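Local coordinates for protein probable 2-oxoacid ferredoxin oxidoreductase, alpha chain (Thermoplasma acidophilum, PDB 3JU3) that probably catalyses, as part of a larger enzyme whose core domain II it supplies, ferredoxin-dependent oxidative decarboxylation of 2-oxoacids such as 2-oxoglutarate to acyl-CoA, at residues A14-T20 and I40-Y46; D30-L35 and E105-L109; K92-L96 and E114-K118. All blocks are in the same frame, centred on the assembly; numbering follows the deposited sequence. Where two conformers were deposited one is given.

How the contacts relate
From the N terminus, strand 16-21 runs into helix 25-37 and returns as strand 42-47; contact 1 (14-20 with 40-46) closes this short beta-alpha-beta loop by pairing its two strands. Contact 2 starts from the helix inside that loop, 30-35, and reaches 70 residues on to 105-109, so it crosses contact 1. Contact 3 joins 92-96 to 114-118, opening after contact 1 has closed and crossing contact 2. Helix 105-117 serves both later contacts, its first turn in contact 2 and its last in contact 3. Ile40 packs on Leu116 and Ile108 on Ile95, which links contact 3 to contacts 1 and 2; contacts 1 and 3 also touch the second subunit.

Contact 1: residues A14-T20 and I40-Y46; sequences ADITFVT and ISANLLY
Asn43 OD1 accepts a hydrogen bond from Thr17 OG1 at 2.7 Å, in the plane of its amide carbonyl and on a lone pair. CG of Asn43 sits between its own backbone N and carbonyl carbon (chi1 57°), which brings the amide back across the neighbouring strand beside Ala14 CB. A water closes the group, donating to Thr17 OG1 and accepting from Asn43 ND2, and ND2 also bonds to the carbonyl of Glu11. With an alanine in place of this asparagine, the Thr17 hydroxyl is likely to lose its acceptor and the Glu11 carbonyl its amide donor, with a gap opened beside Ala14.

The backbones form a parallel ladder, Ile16 beside Ala42 through Thr20 beside Tyr46. Asn43 N reaches Ile16 O at 2.9 Å and Leu45 N reaches Phe18 O at 2.8 Å, while Phe18 and Thr20 donate back to Asn43 and Leu45. Ahead of the strands, Asp15 and Ser41 clasp each other: Asp15 N gives a straight bond to Ser41 OG (3.0 Å, 163°), and Ser41 N meets Asp15 OD2 at 3.0 Å, on the anti side and tilted out of the carboxylate plane. On the face with Ile16 and Phe18, Ala42 CB lies 3.9 Å from Phe18 CE2, and Leu44 CD1 packs against Phe18 CB.

These are the two strands of a right-handed beta-alpha-beta unit. Helix 25-37 packs on the Phe18 face through Ile28, Ile32 and Leu35, strand 6-9 pairs antiparallel with 42-47, and on its other edge 16-21 continues the sheet into a parallel strand of the second subunit.

Contact 2: residues D30-L35 and E105-L109; sequences DVIEDL and EDEIL
Val31 presses both its methyls into helix 105-109: CG2 meets Ile108 CG2 at 3.7 Å, and CG1 rests over the Leu109 backbone, 4.0 Å from Leu109 CA. With CG1 anti to the backbone N (chi1 176°), the two branches divide between these neighbours. Leu109 reaches back with its own fork. Its CD1 slides past the end of Leu35 in the opposite direction, at a tight 3.5 Å from Leu35 CD2, while its CD2 lies against Asp34 CB at 3.9 Å.

Toward the start of both segments the contact turns acidic and opens to solvent. The nearly coplanar carboxylates of Asp30 and Glu105 bring OD2 of Asp30 within 2.9 Å of OE1 of Glu105. Such closeness suggests that one of them may carry a proton. The Glu105 chain is bent at chi2, and its CG packs on Val31 CG2, joining the charged side to the apolar one.

The axes of 30-35 and 105-109 pass 9.8 Å apart at 61°. Both helices lie on the face of the sheet that carries Phe18: Val31 and Leu35 reach Phe18 from helix 25-37, and Ala112 reaches it from helix 105-117. Ile32 is turned to strand 42-47, and Met103 is packed on Ile108.

Contact 3: residues K92-L96 and E114-K118; sequences KNKIL and EILNK
Asn93 and Ile115 lie alongside each other with their side chains running in opposite directions, the amide of one passing the branch of the other. The closest approach is made by the CG2 methyl of Ile115, 3.6 Å from Asn93 CG and near CB, OD1 and ND2 of the same side chain as well. That methyl is anti to the backbone N of Ile115 (chi1 -77°, measured to CG1), while the CG1 branch carries CD1 onward past Asn93 CB, at 4.0 Å, to the strand itself. There CD1 meets Lys94 O and, more loosely, Ile95 CG1 at 4.3 Å. One isoleucine therefore spans the strand from the Asn93 amide to the Ile95 side chain.

Lys118 supplies the polar half. It too runs antiparallel to Asn93, and its chain bends at chi3 and chi4, turning the ammonium group back to the asparagine, where NZ donates to Asn93 OD1 at 3.1 Å. The donor stands 33° out of the carbonyl plane, with a C=O...N angle of 146°, so the ammonium comes in obliquely to the amide. Asn93 CB is directed toward the helix, and the side chain gives Ile115 its carbon skeleton and Lys118 its oxygen. The lysine-asparagine hydrogen bond lies at the surface, whereas Ile95 is buried.

This is the last turn of helix 105-117 packing on short strand 93-95. Ile95 extends the packing along the same helix to Ser111. Residues 93-95 pair in parallel with a strand of the second subunit, whose Leu67 packs on both Asn93 and Ile115.

Contact 1: residues A14-T20 and I40-Y46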
loop_
_atom_site.group_PDB
_atom_site.type_symbol
_atom_site.label_atom_id
_atom_site.label_comp_id
_atom_site.label_asym_id
_atom_site.label_seq_id
_atom_site.Cartn_x
_atom_site.Cartn_y
_atom_site.Cartn_z
ATOM N N ALA A 14 2.104 -9.631 -30.382
ATOM C CA ALA A 14 1.107 -8.587 -30.136
ATOM C C ALA A 14 1.739 -7.243 -30.309
ATOM O O ALA A 14 2.941 -7.121 -30.190
ATOM C CB ALA A 14 0.533 -8.718 -28.742
ATOM N N ASP A 15 0.935 -6.248 -30.631
ATOM C CA ASP A 15 1.391 -4.877 -30.730
ATOM C C ASP A 15 2.064 -4.377 -29.432
ATOM O O ASP A 15 3.035 -3.635 -29.490
ATOM C CB ASP A 15 0.208 -3.968 -31.077
ATOM C CG ASP A 15 -0.369 -4.256 -32.477
ATOM O OD1 ASP A 15 0.398 -4.514 -33.420
ATOM O OD2 ASP A 15 -1.604 -4.255 -32.630
ATOM N N ILE A 16 1.488 -4.757 -28.285
ATOM C CA ILE A 16 1.929 -4.352 -26.939
ATOM C C ILE A 16 2.059 -5.608 -26.066
ATOM O O ILE A 16 1.143 -6.453 -26.038
ATOM C CB ILE A 16 0.894 -3.418 -26.248
ATOM C CG1 ILE A 16 0.788 -2.065 -26.988
ATOM C CG2 ILE A 16 1.276 -3.210 -24.730
ATOM C CD1 ILE A 16 -0.494 -1.261 -26.695
ATOM N N THR A 17 3.172 -5.716 -25.331
ATOM C CA THR A 17 3.310 -6.741 -24.313
ATOM C C THR A 17 3.379 -6.074 -22.942
ATOM O O THR A 17 4.391 -5.447 -22.578
ATOM C CB THR A 17 4.600 -7.569 -24.584
ATOM O OG1 THR A 17 4.404 -8.308 -25.788
ATOM C CG2 THR A 17 4.944 -8.562 -23.418
ATOM N N PHE A 18 2.296 -6.175 -22.199
ATOM C CA PHE A 18 2.263 -5.695 -20.820
ATOM C C PHE A 18 3.024 -6.692 -19.942
ATOM O O PHE A 18 3.047 -7.883 -20.239
ATOM C CB PHE A 18 0.820 -5.588 -20.317
ATOM C CG PHE A 18 0.024 -4.474 -20.957
ATOM C CD1 PHE A 18 0.278 -3.155 -20.615
ATOM C CD2 PHE A 18 -0.990 -4.748 -21.891
ATOM C CE1 PHE A 18 -0.471 -2.104 -21.185
ATOM C CE2 PHE A 18 -1.736 -3.688 -22.485
ATOM C CZ PHE A 18 -1.482 -2.400 -22.124
ATOM N N VAL A 19 3.671 -6.193 -18.878
ATOM C CA VAL A 19 4.285 -7.054 -17.857
ATOM C C VAL A 19 3.763 -6.565 -16.521
ATOM O O VAL A 19 3.804 -5.351 -16.247
ATOM C CB VAL A 19 5.804 -6.942 -17.845
ATOM C CG1 VAL A 19 6.422 -7.968 -16.834
ATOM C CG2 VAL A 19 6.370 -7.177 -19.211
ATOM N N THR A 20 3.267 -7.483 -15.693
ATOM C CA THR A 20 2.931 -7.137 -14.344
ATOM C C THR A 20 2.949 -8.378 -13.442
ATOM O O THR A 20 3.284 -9.492 -13.895
ATOM C CB THR A 20 1.578 -6.348 -14.256
ATOM O OG1 THR A 20 1.582 -5.510 -13.075
ATOM C CG2 THR A 20 0.373 -7.311 -14.201
ATOM N N ILE A 40 -6.180 -3.126 -31.830
ATOM C CA ILE A 40 -4.829 -3.225 -31.275
ATOM C C ILE A 40 -4.682 -4.501 -30.463
ATOM O O ILE A 40 -5.493 -4.762 -29.589
ATOM C CB ILE A 40 -4.497 -2.041 -30.398
ATOM C CG1 ILE A 40 -4.457 -0.776 -31.249
ATOM C CG2 ILE A 40 -3.166 -2.261 -29.696
ATOM C CD1 ILE A 40 -4.458 0.499 -30.421
ATOM N N SER A 41 -3.651 -5.288 -30.755
ATOM C CA SER A 41 -3.448 -6.538 -30.012
ATOM C C SER A 41 -2.472 -6.351 -28.850
ATOM O O SER A 41 -1.532 -5.574 -28.920
ATOM C CB SER A 41 -2.969 -7.664 -30.937
ATOM O OG SER A 41 -1.739 -7.281 -31.524
ATOM N N ALA A 42 -2.675 -7.103 -27.777
ATOM C CA ALA A 42 -1.807 -6.935 -26.629
ATOM C C ALA A 42 -1.784 -8.271 -25.934
ATOM O O ALA A 42 -2.784 -9.018 -25.973
ATOM C CB ALA A 42 -2.322 -5.819 -25.733
ATOM N N ASN A 43 -0.645 -8.611 -25.341
ATOM C CA ASN A 43 -0.603 -9.790 -24.503
ATOM C C ASN A 43 -0.049 -9.387 -23.121
ATOM O O ASN A 43 0.271 -8.204 -22.904
ATOM C CB ASN A 43 0.159 -10.953 -25.189
ATOM C CG ASN A 43 1.590 -10.575 -25.591
ATOM O OD1 ASN A 43 2.135 -9.595 -25.097
ATOM N ND2 ASN A 43 2.194 -11.350 -26.489
ATOM N N LEU A 44 -0.005 -10.325 -22.168
ATOM C CA LEU A 44 0.409 -9.987 -20.797
ATOM C C LEU A 44 1.375 -11.049 -20.306
ATOM O O LEU A 44 1.018 -12.237 -20.242
ATOM C CB LEU A 44 -0.802 -9.862 -19.835
ATOM C CG LEU A 44 -0.435 -9.832 -18.328
ATOM C CD1 LEU A 44 0.436 -8.631 -17.955
ATOM C CD2 LEU A 44 -1.652 -9.864 -17.424
ATOM N N LEU A 45 2.604 -10.633 -19.988
ATOM C CA LEU A 45 3.542 -11.535 -19.331
ATOM C C LEU A 45 3.287 -11.307 -17.849
ATOM O O LEU A 45 3.516 -10.230 -17.342
ATOM C CB LEU A 45 4.985 -11.221 -19.709
ATOM C CG LEU A 45 6.121 -11.846 -18.895
ATOM C CD1 LEU A 45 6.064 -13.310 -19.109
ATOM C CD2 LEU A 45 7.499 -11.310 -19.385
ATOM N N TYR A 46 2.787 -12.333 -17.183
ATOM C CA TYR A 46 2.393 -12.235 -15.790
ATOM C C TYR A 46 3.388 -13.040 -14.963
ATOM O O TYR A 46 3.538 -14.246 -15.163
ATOM C CB TYR A 46 0.990 -12.813 -15.639
ATOM C CG TYR A 46 0.461 -12.805 -14.249
ATOM C CD1 TYR A 46 0.234 -11.622 -13.565
ATOM C CD2 TYR A 46 0.177 -13.996 -13.615
ATOM C CE1 TYR A 46 -0.250 -11.649 -12.287
ATOM C CE2 TYR A 46 -0.274 -14.030 -12.369
ATOM C CZ TYR A 46 -0.497 -12.870 -11.706
ATOM O OH TYR A 46 -1.005 -12.986 -10.448
HETATM O O HOH W 1 4.949 -10.366 -27.349
#

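Contact 2: residues D30-L35 and E105-L109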
loop_
_atom_site.group_PDB
_atom_site.type_symbol
_atom_site.label_atom_id
_atom_site.label_comp_id
_atom_site.label_asym_id
_atom_site.label_seq_id
_atom_site.Cartn_x
_atom_site.Cartn_y
_atom_site.Cartn_z
ATOM N N ASP A 30 -8.508 -6.403 -18.747
ATOM C CA ASP A 30 -9.548 -5.554 -19.325
ATOM C C ASP A 30 -9.037 -4.544 -20.364
ATOM O O ASP A 30 -9.748 -4.267 -21.331
ATOM C CB ASP A 30 -10.284 -4.772 -18.233
ATOM C CG ASP A 30 -11.044 -5.665 -17.278
ATOM O OD1 ASP A 30 -11.321 -6.850 -17.596
ATOM O OD2 ASP A 30 -11.358 -5.164 -16.182
ATOM N N VAL A 31 -7.850 -3.961 -20.152
ATOM C CA VAL A 31 -7.299 -3.017 -21.124
ATOM C C VAL A 31 -7.006 -3.744 -22.434
ATOM O O VAL A 31 -7.198 -3.173 -23.539
ATOM C CB VAL A 31 -6.036 -2.301 -20.611
ATOM C CG1 VAL A 31 -5.431 -1.391 -21.712
ATOM C CG2 VAL A 31 -6.380 -1.462 -19.424
ATOM N N ILE A 32 -6.532 -4.979 -22.307
ATOM C CA ILE A 32 -6.377 -5.895 -23.451
ATOM C C ILE A 32 -7.685 -6.022 -24.258
ATOM O O ILE A 32 -7.664 -5.928 -25.512
ATOM C CB ILE A 32 -5.761 -7.247 -23.021
ATOM C CG1 ILE A 32 -4.281 -7.003 -22.663
ATOM C CG2 ILE A 32 -5.907 -8.347 -24.131
ATOM C CD1 ILE A 32 -3.593 -8.110 -22.008
ATOM N N GLU A 33 -8.811 -6.223 -23.573
ATOM C CA GLU A 33 -10.084 -6.404 -24.284
ATOM C C GLU A 33 -10.536 -5.119 -24.967
ATOM O O GLU A 33 -10.970 -5.157 -26.112
ATOM C CB GLU A 33 -11.191 -6.974 -23.384
ATOM C CG GLU A 33 -10.952 -8.406 -22.891
ATOM C CD GLU A 33 -10.541 -9.389 -24.002
ATOM O OE1 GLU A 33 -11.434 -9.938 -24.691
ATOM O OE2 GLU A 33 -9.326 -9.629 -24.171
ATOM N N ASP A 34 -10.407 -3.987 -24.266
ATOM C CA ASP A 34 -10.676 -2.665 -24.850
ATOM C C ASP A 34 -9.816 -2.361 -26.100
ATOM O O ASP A 34 -10.310 -1.803 -27.089
ATOM C CB ASP A 34 -10.469 -1.578 -23.795
ATOM C CG ASP A 34 -11.347 -1.769 -22.591
ATOM O OD1 ASP A 34 -12.511 -2.192 -22.742
ATOM O OD2 ASP A 34 -10.880 -1.480 -21.475
ATOM N N LEU A 35 -8.536 -2.719 -26.054
ATOM C CA LEU A 35 -7.642 -2.518 -27.208
ATOM C C LEU A 35 -8.107 -3.257 -28.486
ATOM O O LEU A 35 -8.025 -2.719 -29.589
ATOM C CB LEU A 35 -6.184 -2.873 -26.825
ATOM C CG LEU A 35 -5.446 -1.842 -25.955
ATOM C CD1 LEU A 35 -4.168 -2.500 -25.394
ATOM C CD2 LEU A 35 -5.112 -0.547 -26.733
ATOM N N GLU A 105 -8.600 2.030 -15.795
ATOM C CA GLU A 105 -8.498 1.334 -17.080
ATOM C C GLU A 105 -8.435 2.285 -18.262
ATOM O O GLU A 105 -7.688 2.050 -19.212
ATOM C CB GLU A 105 -9.638 0.337 -17.275
ATOM C CG GLU A 105 -9.251 -1.081 -16.889
ATOM C CD GLU A 105 -9.722 -1.456 -15.497
ATOM O OE1 GLU A 105 -10.366 -2.520 -15.358
ATOM O OE2 GLU A 105 -9.469 -0.685 -14.534
ATOM N N ASP A 106 -9.230 3.346 -18.198
ATOM C CA ASP A 106 -9.208 4.387 -19.212
ATOM C C ASP A 106 -7.872 5.128 -19.228
ATOM O O ASP A 106 -7.373 5.468 -20.297
ATOM C CB ASP A 106 -10.375 5.365 -19.010
ATOM C CG ASP A 106 -11.740 4.678 -19.067
ATOM O OD1 ASP A 106 -11.814 3.503 -19.503
ATOM O OD2 ASP A 106 -12.745 5.321 -18.679
ATOM N N GLU A 107 -7.298 5.374 -18.048
ATOM C CA GLU A 107 -5.990 6.023 -17.957
ATOM C C GLU A 107 -4.881 5.120 -18.443
ATOM O O GLU A 107 -3.944 5.579 -19.103
ATOM C CB GLU A 107 -5.695 6.501 -16.537
ATOM C CG GLU A 107 -6.394 7.803 -16.174
ATOM C CD GLU A 107 -6.265 8.151 -14.704
ATOM O OE1 GLU A 107 -5.656 7.355 -13.948
ATOM O OE2 GLU A 107 -6.772 9.222 -14.304
ATOM N N ILE A 108 -4.990 3.834 -18.119
ATOM C CA ILE A 108 -4.014 2.858 -18.552
ATOM C C ILE A 108 -4.088 2.741 -20.083
ATOM O O ILE A 108 -3.059 2.765 -20.772
ATOM C CB ILE A 108 -4.235 1.445 -17.888
ATOM C CG1 ILE A 108 -4.015 1.508 -16.372
ATOM C CG2 ILE A 108 -3.298 0.383 -18.524
ATOM C CD1 ILE A 108 -4.328 0.199 -15.670
ATOM N N LEU A 109 -5.312 2.613 -20.593
ATOM C CA LEU A 109 -5.565 2.547 -22.041
ATOM C C LEU A 109 -4.903 3.756 -22.724
ATOM O O LEU A 109 -4.128 3.600 -23.692
ATOM C CB LEU A 109 -7.079 2.501 -22.300
ATOM C CG LEU A 109 -7.660 2.300 -23.694
ATOM C CD1 LEU A 109 -7.007 1.114 -24.341
ATOM C CD2 LEU A 109 -9.160 2.049 -23.597
#

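Contact 3: residues K92-L96 and E114-K118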
loop_
_atom_site.group_PDB
_atom_site.type_symbol
_atom_site.label_atom_id
_atom_site.label_comp_id
_atom_site.label_asym_id
_atom_site.label_seq_id
_atom_site.Cartn_x
_atom_site.Cartn_y
_atom_site.Cartn_z
ATOM N N LYS A 92 12.039 0.090 -21.305
ATOM C CA LYS A 92 12.027 1.554 -21.166
ATOM C C LYS A 92 10.670 2.207 -20.894
ATOM O O LYS A 92 10.611 3.292 -20.303
ATOM C CB LYS A 92 12.813 2.255 -22.279
ATOM C CG LYS A 92 14.303 2.266 -21.979
ATOM C CD LYS A 92 15.116 2.795 -23.136
ATOM C CE LYS A 92 16.494 2.177 -23.138
ATOM N NZ LYS A 92 17.365 2.815 -24.162
ATOM N N ASN A 93 9.580 1.545 -21.279
ATOM C CA ASN A 93 8.263 2.139 -21.078
ATOM C C ASN A 93 7.577 1.602 -19.855
ATOM O O ASN A 93 7.602 0.397 -19.596
ATOM C CB ASN A 93 7.369 1.938 -22.294
ATOM C CG ASN A 93 7.989 2.456 -23.551
ATOM O OD1 ASN A 93 8.095 3.669 -23.748
ATOM N ND2 ASN A 93 8.412 1.541 -24.421
ATOM N N LYS A 94 6.927 2.476 -19.104
ATOM C CA LYS A 94 6.298 2.005 -17.870
ATOM C C LYS A 94 5.020 2.765 -17.571
ATOM O O LYS A 94 4.841 3.899 -18.015
ATOM C CB LYS A 94 7.302 2.047 -16.687
ATOM C CG LYS A 94 7.707 3.453 -16.269
ATOM C CD LYS A 94 9.066 3.469 -15.567
ATOM C CE LYS A 94 9.525 4.903 -15.278
ATOM N NZ LYS A 94 9.682 5.725 -16.521
ATOM N N ILE A 95 4.113 2.112 -16.868
ATOM C CA ILE A 95 2.917 2.746 -16.378
ATOM C C ILE A 95 3.031 2.672 -14.865
ATOM O O ILE A 95 2.953 1.586 -14.282
ATOM C CB ILE A 95 1.661 2.028 -16.934
ATOM C CG1 ILE A 95 1.536 2.303 -18.440
ATOM C CG2 ILE A 95 0.365 2.397 -16.142
ATOM C CD1 ILE A 95 0.353 1.694 -19.112
ATOM N N LEU A 96 3.282 3.823 -14.240
ATOM C CA LEU A 96 3.431 3.956 -12.776
ATOM C C LEU A 96 2.114 4.368 -12.129
ATOM O O LEU A 96 1.182 4.763 -12.831
ATOM C CB LEU A 96 4.461 5.054 -12.455
ATOM C CG LEU A 96 5.854 4.963 -13.087
ATOM C CD1 LEU A 96 6.803 6.040 -12.522
ATOM C CD2 LEU A 96 6.434 3.561 -12.903
ATOM N N GLU A 114 -0.533 6.109 -26.117
ATOM C CA GLU A 114 0.544 7.086 -26.171
ATOM C C GLU A 114 1.896 6.412 -26.391
ATOM O O GLU A 114 2.696 6.883 -27.196
ATOM C CB GLU A 114 0.591 7.936 -24.898
ATOM C CG GLU A 114 1.577 9.098 -24.971
ATOM C CD GLU A 114 1.683 9.875 -23.665
ATOM O OE1 GLU A 114 1.807 9.233 -22.599
ATOM O OE2 GLU A 114 1.646 11.133 -23.713
ATOM N N ILE A 115 2.135 5.299 -25.692
ATOM C CA ILE A 115 3.418 4.632 -25.740
ATOM C C ILE A 115 3.582 3.939 -27.104
ATOM O O ILE A 115 4.661 3.957 -27.719
ATOM C CB ILE A 115 3.560 3.579 -24.550
ATOM C CG1 ILE A 115 3.866 4.314 -23.223
ATOM C CG2 ILE A 115 4.626 2.547 -24.863
ATOM C CD1 ILE A 115 3.667 3.482 -21.930
ATOM N N LEU A 116 2.492 3.327 -27.546
ATOM C CA LEU A 116 2.372 2.724 -28.864
ATOM C C LEU A 116 2.717 3.723 -29.985
ATOM O O LEU A 116 3.489 3.410 -30.900
ATOM C CB LEU A 116 0.952 2.181 -29.037
ATOM C CG LEU A 116 0.606 1.451 -30.329
ATOM C CD1 LEU A 116 1.534 0.261 -30.575
ATOM C CD2 LEU A 116 -0.831 1.013 -30.250
ATOM N N ASN A 117 2.154 4.918 -29.898
ATOM C CA ASN A 117 2.370 5.945 -30.905
ATOM C C ASN A 117 3.671 6.760 -30.757
ATOM O O ASN A 117 4.020 7.553 -31.651
ATOM C CB ASN A 117 1.136 6.842 -30.958
ATOM C CG ASN A 117 -0.031 6.166 -31.645
ATOM O OD1 ASN A 117 -0.056 6.072 -32.867
ATOM N ND2 ASN A 117 -0.999 5.699 -30.872
ATOM N N LYS A 118 4.400 6.551 -29.657
ATOM C CA LYS A 118 5.664 7.267 -29.419
ATOM C C LYS A 118 6.790 6.787 -30.330
ATOM O O LYS A 118 7.228 7.554 -31.199
ATOM C CB LYS A 118 6.059 7.230 -27.918
ATOM C CG LYS A 118 6.724 8.523 -27.418
ATOM C CD LYS A 118 6.918 8.588 -25.889
ATOM C CE LYS A 118 7.744 7.421 -25.341
ATOM N NZ LYS A 118 6.928 6.152 -25.236
ATOM O OXT LYS A 118 7.278 5.642 -30.264
#